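Local coordinates for protein methylaspartate ammonia-lyase (Citrobacter amalonaticus, PDB 1KKO) that catalyses the reversible, magnesium-dependent anti elimination of ammonia from L-threo-3-methylaspartate to give mesaconate, a step of glutamate degradation, at residues R114-L119 with N124-A129; N340-V345 with V372-A377. All blocks are in the same frame, centred on the assembly; numbering follows the deposited sequence.

Contact 1. Residues R114-L119 with N124-A129; sequences RFFDKL and NLLHTA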
loop_
_atom_site.group_PDB
_atom_site.type_symbol
_atom_site.label_atom_id
_atom_site.label_comp_id
_atom_site.label_asym_id
_atom_site.label_seq_id
_atom_site.Cartn_x
_atom_site.Cartn_y
_atom_site.Cartn_z
ATOM N N ARG A 114 -11.768 23.452 -12.986
ATOM C CA ARG A 114 -12.962 24.226 -12.672
ATOM C C ARG A 114 -14.178 23.745 -13.457
ATOM O O ARG A 114 -15.279 23.637 -12.915
ATOM C CB ARG A 114 -12.734 25.704 -12.960
ATOM C CG ARG A 114 -11.882 26.406 -11.926
ATOM C CD ARG A 114 -11.916 27.924 -12.089
ATOM N NE ARG A 114 -11.136 28.346 -13.248
ATOM C CZ ARG A 114 -9.910 28.845 -13.184
ATOM N NH1 ARG A 114 -9.316 29.022 -12.010
ATOM N NH2 ARG A 114 -9.267 29.177 -14.301
ATOM N N PHE A 115 -13.980 23.418 -14.729
ATOM C CA PHE A 115 -15.087 22.971 -15.549
ATOM C C PHE A 115 -15.746 21.746 -14.948
ATOM O O PHE A 115 -16.953 21.710 -14.753
ATOM C CB PHE A 115 -14.647 22.689 -16.984
ATOM C CG PHE A 115 -15.706 22.035 -17.809
ATOM C CD1 PHE A 115 -16.693 22.789 -18.420
ATOM C CD2 PHE A 115 -15.743 20.666 -17.955
ATOM C CE1 PHE A 115 -17.674 22.185 -19.159
ATOM C CE2 PHE A 115 -16.732 20.062 -18.692
ATOM C CZ PHE A 115 -17.696 20.833 -19.299
ATOM N N PHE A 116 -14.948 20.732 -14.630
ATOM C CA PHE A 116 -15.522 19.528 -14.055
ATOM C C PHE A 116 -15.979 19.705 -12.622
ATOM O O PHE A 116 -16.868 18.994 -12.183
ATOM C CB PHE A 116 -14.554 18.347 -14.186
ATOM C CG PHE A 116 -14.405 17.890 -15.594
ATOM C CD1 PHE A 116 -15.419 17.194 -16.212
ATOM C CD2 PHE A 116 -13.283 18.206 -16.329
ATOM C CE1 PHE A 116 -15.303 16.799 -17.533
ATOM C CE2 PHE A 116 -13.168 17.820 -17.659
ATOM C CZ PHE A 116 -14.176 17.121 -18.250
ATOM N N ASP A 117 -15.408 20.669 -11.908
ATOM C CA ASP A 117 -15.804 20.862 -10.523
ATOM C C ASP A 117 -17.208 21.430 -10.396
ATOM O O ASP A 117 -17.835 21.241 -9.358
ATOM C CB ASP A 117 -14.832 21.775 -9.784
ATOM C CG ASP A 117 -14.725 21.428 -8.327
ATOM O OD1 ASP A 117 -14.511 20.227 -8.003
ATOM O OD2 ASP A 117 -14.837 22.287 -7.443
ATOM N N LYS A 118 -17.678 22.120 -11.439
ATOM C CA LYS A 118 -18.979 22.794 -11.435
ATOM C C LYS A 118 -20.006 22.169 -12.380
ATOM O O LYS A 118 -21.157 22.617 -12.452
ATOM C CB LYS A 118 -18.788 24.259 -11.816
ATOM C CG LYS A 118 -18.068 25.090 -10.772
ATOM C CD LYS A 118 -16.567 25.031 -10.907
ATOM C CE LYS A 118 -15.945 26.352 -10.524
ATOM N NZ LYS A 118 -16.711 27.023 -9.413
ATOM N N LEU A 119 -19.597 21.132 -13.095
ATOM C CA LEU A 119 -20.474 20.445 -14.024
ATOM C C LEU A 119 -21.658 19.772 -13.330
ATOM O O LEU A 119 -21.500 19.134 -12.306
ATOM C CB LEU A 119 -19.659 19.389 -14.762
ATOM C CG LEU A 119 -20.393 18.682 -15.890
ATOM C CD1 LEU A 119 -20.717 19.641 -17.019
ATOM C CD2 LEU A 119 -19.561 17.521 -16.406
ATOM N N ASN A 124 -27.341 17.504 -10.863
ATOM C CA ASN A 124 -26.451 17.250 -9.739
ATOM C C ASN A 124 -24.988 17.414 -10.064
ATOM O O ASN A 124 -24.542 16.959 -11.114
ATOM C CB ASN A 124 -26.679 15.826 -9.272
ATOM C CG ASN A 124 -28.099 15.597 -8.833
ATOM O OD1 ASN A 124 -28.676 16.429 -8.142
ATOM N ND2 ASN A 124 -28.673 14.479 -9.237
ATOM N N LEU A 125 -24.249 18.077 -9.172
ATOM C CA LEU A 125 -22.805 18.188 -9.314
ATOM C C LEU A 125 -22.273 16.781 -9.333
ATOM O O LEU A 125 -22.850 15.869 -8.740
ATOM C CB LEU A 125 -22.122 18.905 -8.131
ATOM C CG LEU A 125 -22.101 20.427 -8.040
ATOM C CD1 LEU A 125 -21.379 20.817 -6.755
ATOM C CD2 LEU A 125 -21.447 21.093 -9.256
ATOM N N LEU A 126 -21.166 16.605 -10.021
ATOM C CA LEU A 126 -20.520 15.320 -10.001
ATOM C C LEU A 126 -20.141 14.952 -8.568
ATOM O O LEU A 126 -19.779 15.809 -7.756
ATOM C CB LEU A 126 -19.256 15.360 -10.836
ATOM C CG LEU A 126 -19.439 15.503 -12.347
ATOM C CD1 LEU A 126 -18.095 15.670 -13.007
ATOM C CD2 LEU A 126 -20.190 14.308 -12.927
ATOM N N HIS A 127 -20.224 13.667 -8.275
ATOM C CA HIS A 127 -19.806 13.146 -6.988
ATOM C C HIS A 127 -18.399 13.671 -6.709
ATOM O O HIS A 127 -17.568 13.758 -7.620
ATOM C CB HIS A 127 -19.815 11.625 -7.071
ATOM C CG HIS A 127 -19.661 10.922 -5.760
ATOM N ND1 HIS A 127 -18.507 10.967 -5.001
ATOM C CD2 HIS A 127 -20.527 10.131 -5.085
ATOM C CE1 HIS A 127 -18.669 10.220 -3.923
ATOM N NE2 HIS A 127 -19.890 9.710 -3.945
ATOM N N THR A 128 -18.102 14.007 -5.458
ATOM C CA THR A 128 -16.768 14.482 -5.120
ATOM C C THR A 128 -15.684 13.507 -5.567
ATOM O O THR A 128 -14.617 13.941 -5.955
ATOM C CB THR A 128 -16.602 14.751 -3.609
ATOM O OG1 THR A 128 -17.092 13.638 -2.854
ATOM C CG2 THR A 128 -17.399 15.975 -3.189
ATOM N N ALA A 129 -15.951 12.206 -5.508
ATOM C CA ALA A 129 -14.950 11.204 -5.900
ATOM C C ALA A 129 -14.604 11.308 -7.370
ATOM O O ALA A 129 -13.475 11.057 -7.748
ATOM C CB ALA A 129 -15.441 9.818 -5.592
HETATM O O HOH W 1 -19.367 18.807 -10.977
#

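Contact 2. Residues N340-V345 with V372-A377; sequences NIVDAV and VHVALA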
loop_
_atom_site.group_PDB
_atom_site.type_symbol
_atom_site.label_atom_id
_atom_site.label_comp_id
_atom_site.label_asym_id
_atom_site.label_seq_id
_atom_site.Cartn_x
_atom_site.Cartn_y
_atom_site.Cartn_z
ATOM N N ASN A 340 -9.092 22.569 -5.326
ATOM C CA ASN A 340 -9.707 23.043 -4.093
ATOM C C ASN A 340 -8.797 22.776 -2.898
ATOM O O ASN A 340 -8.827 23.510 -1.915
ATOM C CB ASN A 340 -11.076 22.407 -3.858
ATOM C CG ASN A 340 -12.096 22.790 -4.901
ATOM O OD1 ASN A 340 -12.831 21.936 -5.426
ATOM N ND2 ASN A 340 -12.159 24.060 -5.209
ATOM N N ILE A 341 -8.011 21.698 -2.937
ATOM C CA ILE A 341 -7.062 21.448 -1.858
ATOM C C ILE A 341 -6.018 22.559 -1.831
ATOM O O ILE A 341 -5.663 23.062 -0.758
ATOM C CB ILE A 341 -6.318 20.109 -2.018
ATOM C CG1 ILE A 341 -7.263 18.923 -2.102
ATOM C CG2 ILE A 341 -5.337 19.917 -0.867
ATOM C CD1 ILE A 341 -6.559 17.679 -2.635
ATOM N N VAL A 342 -5.483 22.898 -2.999
ATOM C CA VAL A 342 -4.472 23.941 -3.074
ATOM C C VAL A 342 -5.054 25.238 -2.512
ATOM O O VAL A 342 -4.442 25.885 -1.670
ATOM C CB VAL A 342 -3.976 24.177 -4.518
ATOM C CG1 VAL A 342 -2.886 25.225 -4.529
ATOM C CG2 VAL A 342 -3.460 22.875 -5.157
ATOM N N ASP A 343 -6.238 25.609 -2.965
ATOM C CA ASP A 343 -6.837 26.855 -2.488
ATOM C C ASP A 343 -7.100 26.805 -0.991
ATOM O O ASP A 343 -6.904 27.795 -0.293
ATOM C CB ASP A 343 -8.131 27.138 -3.243
ATOM C CG ASP A 343 -7.891 27.593 -4.661
ATOM O OD1 ASP A 343 -6.820 28.170 -4.950
ATOM O OD2 ASP A 343 -8.749 27.421 -5.539
ATOM N N ALA A 344 -7.552 25.664 -0.485
ATOM C CA ALA A 344 -7.817 25.533 0.941
ATOM C C ALA A 344 -6.541 25.668 1.775
ATOM O O ALA A 344 -6.523 26.368 2.786
ATOM C CB ALA A 344 -8.485 24.217 1.232
ATOM N N VAL A 345 -5.471 24.997 1.358
ATOM C CA VAL A 345 -4.226 25.067 2.099
ATOM C C VAL A 345 -3.703 26.512 2.102
ATOM O O VAL A 345 -3.280 27.031 3.140
ATOM C CB VAL A 345 -3.167 24.112 1.507
ATOM C CG1 VAL A 345 -1.830 24.373 2.130
ATOM C CG2 VAL A 345 -3.569 22.658 1.709
ATOM N N VAL A 372 0.763 14.065 -2.770
ATOM C CA VAL A 372 2.103 14.482 -2.395
ATOM C C VAL A 372 2.538 15.718 -3.185
ATOM O O VAL A 372 3.150 16.646 -2.642
ATOM C CB VAL A 372 3.122 13.338 -2.589
ATOM C CG1 VAL A 372 4.554 13.840 -2.445
ATOM C CG2 VAL A 372 2.855 12.239 -1.582
ATOM N N HIS A 373 2.211 15.744 -4.471
ATOM C CA HIS A 373 2.575 16.883 -5.305
ATOM C C HIS A 373 1.810 18.134 -4.924
ATOM O O HIS A 373 2.372 19.225 -4.902
ATOM C CB HIS A 373 2.388 16.544 -6.771
ATOM C CG HIS A 373 3.398 15.561 -7.266
ATOM N ND1 HIS A 373 4.474 15.925 -8.051
ATOM C CD2 HIS A 373 3.525 14.233 -7.030
ATOM C CE1 HIS A 373 5.213 14.852 -8.281
ATOM N NE2 HIS A 373 4.653 13.813 -7.684
ATOM N N VAL A 374 0.534 17.982 -4.619
ATOM C CA VAL A 374 -0.251 19.096 -4.144
ATOM C C VAL A 374 0.372 19.675 -2.883
ATOM O O VAL A 374 0.513 20.891 -2.774
ATOM C CB VAL A 374 -1.680 18.650 -3.906
ATOM C CG1 VAL A 374 -2.465 19.696 -3.132
ATOM C CG2 VAL A 374 -2.349 18.326 -5.251
ATOM N N ALA A 375 0.793 18.823 -1.955
ATOM C CA ALA A 375 1.353 19.273 -0.690
ATOM C C ALA A 375 2.698 19.944 -0.865
ATOM O O ALA A 375 2.988 20.967 -0.241
ATOM C CB ALA A 375 1.466 18.110 0.276
ATOM N N LEU A 376 3.554 19.383 -1.701
ATOM C CA LEU A 376 4.876 19.953 -1.891
ATOM C C LEU A 376 4.785 21.360 -2.441
ATOM O O LEU A 376 5.644 22.195 -2.146
ATOM C CB LEU A 376 5.718 19.080 -2.808
ATOM C CG LEU A 376 6.290 17.825 -2.155
ATOM C CD1 LEU A 376 6.961 16.962 -3.202
ATOM C CD2 LEU A 376 7.278 18.194 -1.042
ATOM N N ALA A 377 3.751 21.621 -3.227
ATOM C CA ALA A 377 3.528 22.948 -3.785
ATOM C C ALA A 377 2.864 23.897 -2.789
ATOM O O ALA A 377 3.326 25.013 -2.593
ATOM C CB ALA A 377 2.684 22.859 -5.032
#

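Contact 1. Residues R114-L119 with N124-A129
Leu-126 reaches back from N124-A129 to pack against R114-L119. Its CB points at that segment and lies 3.5 Å from a water, while CG is 4.2 Å from the carbonyl oxygen of Leu-119. At the tip, CD1 rests 3.6 Å from Phe-116 O, touches CD2 of Leu-119 at 4.1 Å, and approaches the edge of the Phe-116 ring near its plane. A chi1 of -69° sets CG beside the backbone N, and from there CD1 reaches these partners. The water under it ties the backbones together: it donates to Phe-116 O and to Leu-119 O and accepts from Leu-126 N at 3.0 Å, though its separation from Leu-119 O is so short that its exact place is doubtful. Leu-126 N also makes a weak direct bond to Leu-119 O, which the CA-H of Leu-125 approaches too (CA to O 3.4 Å, 158° at the hydrogen). CD2 of Leu-125 lies 3.6 Å from both Lys-118 O and Asp-117 O. The turn thus combines a bridging water, one weak backbone bond and leucine side chains laid over the backbone, where the two-stranded hairpin 120-125 joins helix 110-118 to helix 128-146, with Phe-92 of helix 86-101 also against Leu-126.

Contact 2. Residues N340-V345 with V372-A377
Two successive outer helices of the enolase-superfamily TIM barrel, 339-351 and 365-378, meet here, one on each side of strand 354-357 along the chain. The backbones come closest at Val-342 and Val-374, whose CA atoms are 6.5 Å apart. Val-374 carries the joint from its side: its CB points at the partner helix, and chi1 of 168° sets CG1 anti to the backbone nitrogen, so that this one methyl does the touching. It meets CG2 of Ile-341 at 3.7 Å and CG2 of Val-342 at 3.9 Å, and it also lies 4.0 Å from Ile-341 CB. Ile-341 presents its short branch while CG1 runs off beside its own backbone nitrogen; its side chain crosses that of Val-374 at about a right angle, whereas Val-342 meets it at a slant. Beneath the pair, Gln-357 of strand 354-357 touches both Ile-341 and Val-374, and Val-154 of helix 150-157 lies against Val-342. No hydrogen bond links the two segments, so methyl contact and burial join them; the beta-branched residues have few rotamers to choose from, and the interface is small but entirely apolar.

How the contacts relate
Contact 1 belongs to the N-terminal family region and contact 2 to the C-terminal barrel, and their centres are 18 Å apart. They nevertheless meet through Asp-117, whose carboxylate lies beside the Asn-340 side chain at the start of the helix in contact 2. OD1 of Asp-117 also accepts a hydrogen bond from Gly-337 N, just ahead of that helix, and forms a salt bridge with Arg-131, on the helix that contact 1 leads into. Contact 1 is remote from the catalytic residues. Contact 2 is nearer: the side chain of Ile-341 is about 9 Å from that of Lys-331, the proton acceptor, and about 10 Å from that of substrate-binding Gln-329.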